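Local coordinates for ABC transporter substrate-binding protein-branched chain amino acid transport (Streptococcus pneumoniae, PDB 4GNR) that binds isoleucine and probably delivers branched-chain amino acids to an ABC transporter for uptake into the cell, at residues L285-V290 with E317-Q322. Numbering follows the deposited sequence. Where two conformers were deposited one is given.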
loop_
_atom_site.group_PDB
_atom_site.type_symbol
_atom_site.label_atom_id
_atom_site.label_comp_id
_atom_site.label_asym_id
_atom_site.label_seq_id
_atom_site.Cartn_x
_atom_site.Cartn_y
_atom_site.Cartn_z
ATOM N N LEU A 285 7.934 -1.685 0.581
ATOM C CA LEU A 285 7.523 -2.227 -0.718
ATOM C C LEU A 285 8.192 -1.476 -1.866
ATOM O O LEU A 285 8.614 -2.097 -2.838
ATOM C CB LEU A 285 5.999 -2.179 -0.884
ATOM C CG LEU A 285 5.219 -3.231 -0.081
ATOM C CD1 LEU A 285 3.751 -2.848 -0.001
ATOM C CD2 LEU A 285 5.367 -4.636 -0.681
ATOM N N ALA A 286 8.293 -0.147 -1.765
ATOM C CA ALA A 286 8.889 0.654 -2.844
ATOM C C ALA A 286 10.393 0.379 -2.988
ATOM O O ALA A 286 10.927 0.346 -4.101
ATOM C CB ALA A 286 8.624 2.119 -2.622
ATOM N N TYR A 287 11.069 0.197 -1.854
ATOM C CA TYR A 287 12.495 -0.154 -1.840
ATOM C C TYR A 287 12.681 -1.469 -2.621
ATOM O O TYR A 287 13.563 -1.590 -3.487
ATOM C CB TYR A 287 12.950 -0.252 -0.392
ATOM C CG TYR A 287 14.401 -0.574 -0.172
ATOM C CD1 TYR A 287 14.827 -1.885 -0.073
ATOM C CD2 TYR A 287 15.344 0.437 0.012
ATOM C CE1 TYR A 287 16.161 -2.190 0.204
ATOM C CE2 TYR A 287 16.679 0.148 0.295
ATOM C CZ TYR A 287 17.074 -1.166 0.394
ATOM O OH TYR A 287 18.362 -1.514 0.707
ATOM N N ASP A 288 11.857 -2.472 -2.322
ATOM C CA ASP A 288 11.914 -3.736 -3.053
ATOM C C ASP A 288 11.594 -3.548 -4.542
ATOM O O ASP A 288 12.235 -4.185 -5.382
ATOM C CB ASP A 288 11.002 -4.796 -2.446
ATOM C CG ASP A 288 11.606 -5.504 -1.241
ATOM O OD1 ASP A 288 12.782 -5.271 -0.901
ATOM O OD2 ASP A 288 10.873 -6.362 -0.679
ATOM N N SER A 289 10.610 -2.716 -4.880
ATOM C CA SER A 289 10.269 -2.500 -6.286
ATOM C C SER A 289 11.466 -1.951 -7.067
ATOM O O SER A 289 11.699 -2.367 -8.212
ATOM C CB SER A 289 9.061 -1.603 -6.457
ATOM O OG SER A 289 7.821 -2.248 -6.191
ATOM N N VAL A 290 12.204 -1.009 -6.478
ATOM C CA VAL A 290 13.398 -0.496 -7.166
ATOM C C VAL A 290 14.414 -1.616 -7.392
ATOM O O VAL A 290 14.986 -1.724 -8.468
ATOM C CB VAL A 290 14.017 0.697 -6.423
ATOM C CG1 VAL A 290 15.404 1.016 -6.973
ATOM C CG2 VAL A 290 13.101 1.892 -6.499
ATOM N N GLU A 317 14.506 -12.114 -3.063
ATOM C CA GLU A 317 14.385 -11.964 -1.609
ATOM C C GLU A 317 14.694 -10.513 -1.290
ATOM O O GLU A 317 15.775 -10.014 -1.598
ATOM C CB GLU A 317 15.321 -12.891 -0.878
ATOM C CG GLU A 317 14.924 -14.359 -1.058
ATOM C CD GLU A 317 13.598 -14.765 -0.383
ATOM O OE1 GLU A 317 13.031 -13.983 0.412
ATOM O OE2 GLU A 317 13.146 -15.914 -0.607
ATOM N N GLY A 318 13.745 -9.844 -0.654
ATOM C CA GLY A 318 13.882 -8.444 -0.295
ATOM C C GLY A 318 13.478 -8.160 1.133
ATOM O O GLY A 318 13.359 -9.051 1.982
ATOM N N VAL A 319 13.253 -6.884 1.375
ATOM C CA VAL A 319 12.860 -6.368 2.673
ATOM C C VAL A 319 11.512 -6.901 3.127
ATOM O O VAL A 319 11.311 -7.213 4.314
ATOM C CB VAL A 319 12.803 -4.819 2.606
ATOM C CG1 VAL A 319 12.202 -4.229 3.871
ATOM C CG2 VAL A 319 14.195 -4.257 2.328
ATOM N N THR A 320 10.622 -7.076 2.155
ATOM C CA THR A 320 9.246 -7.557 2.384
ATOM C C THR A 320 9.135 -9.043 2.023
ATOM O O THR A 320 8.098 -9.524 1.551
ATOM C CB THR A 320 8.195 -6.715 1.627
ATOM O OG1 THR A 320 8.341 -6.850 0.216
ATOM C CG2 THR A 320 8.269 -5.247 2.031
ATOM N N GLY A 321 10.198 -9.793 2.262
ATOM C CA GLY A 321 10.198 -11.211 1.967
ATOM C C GLY A 321 10.386 -11.475 0.496
ATOM O O GLY A 321 11.010 -10.703 -0.239
ATOM N N GLN A 322 9.814 -12.575 0.046
ATOM C CA GLN A 322 9.997 -12.946 -1.326
ATOM C C GLN A 322 9.054 -12.184 -2.274
ATOM O O GLN A 322 7.960 -11.744 -1.888
ATOM C CB GLN A 322 9.703 -14.460 -1.504
ATOM C CG GLN A 322 10.165 -15.063 -2.820
ATOM C CD GLN A 322 9.766 -16.527 -2.991
ATOM O OE1 GLN A 322 8.606 -16.899 -2.789
ATOM N NE2 GLN A 322 10.699 -17.343 -3.462
HETATM O O HOH W 1 10.069 -8.778 -2.010
#
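Three donors grip OD2 of Asp288: the backbone N of Thr320 at 2.9 Å, the hydroxyl OG1 of the same threonine at 2.7 Å, and a water. The two threonine donors come from one face of the carboxylate plane, the amide on the syn side and 29° out of plane, the hydroxyl on the anti side. OD1 turns its syn lone pair to the backbone N of Val319 (2.8 Å), so the two oxygens together take up successive amides, a pairing that should limit rotation of the carboxylate. The threonine hydroxyl can reach back to the acid because OG1 lies between its own backbone N and carbonyl carbon (chi1 66°); it also accepts from Lys333, a positive charge that would be expected to favour the ionised aspartate.

A helix here holds the tip of a beta hairpin in a bilobal periplasmic-binding-protein fold: Gly318 to Gly321 form a type I turn joining strands 316-318 and 321-323, and Asp288 projects from helix 281-297 onto the backbone N atoms of Val319 and Thr320 in the turn. The water also donates to O of Gly321, its oxygen 2.8 Å away, and so links the acid to the hairpin. The carboxylate passes close to Gly318, its OD1 3.4 Å from the glycine CA.

CG2 of Val319 meets the CD1 corner of the Tyr287 ring obliquely at 3.4 Å, while the tyrosine hydroxyl is bonded to Glu37 on helix 21-40. Nearly one turn before Asp288, CD2 of Leu285 reaches OG1 and CG2 of Thr320, the two side chains crossing nearly at right angles; the leucine side chain is about 7 Å from the bound isoleucine.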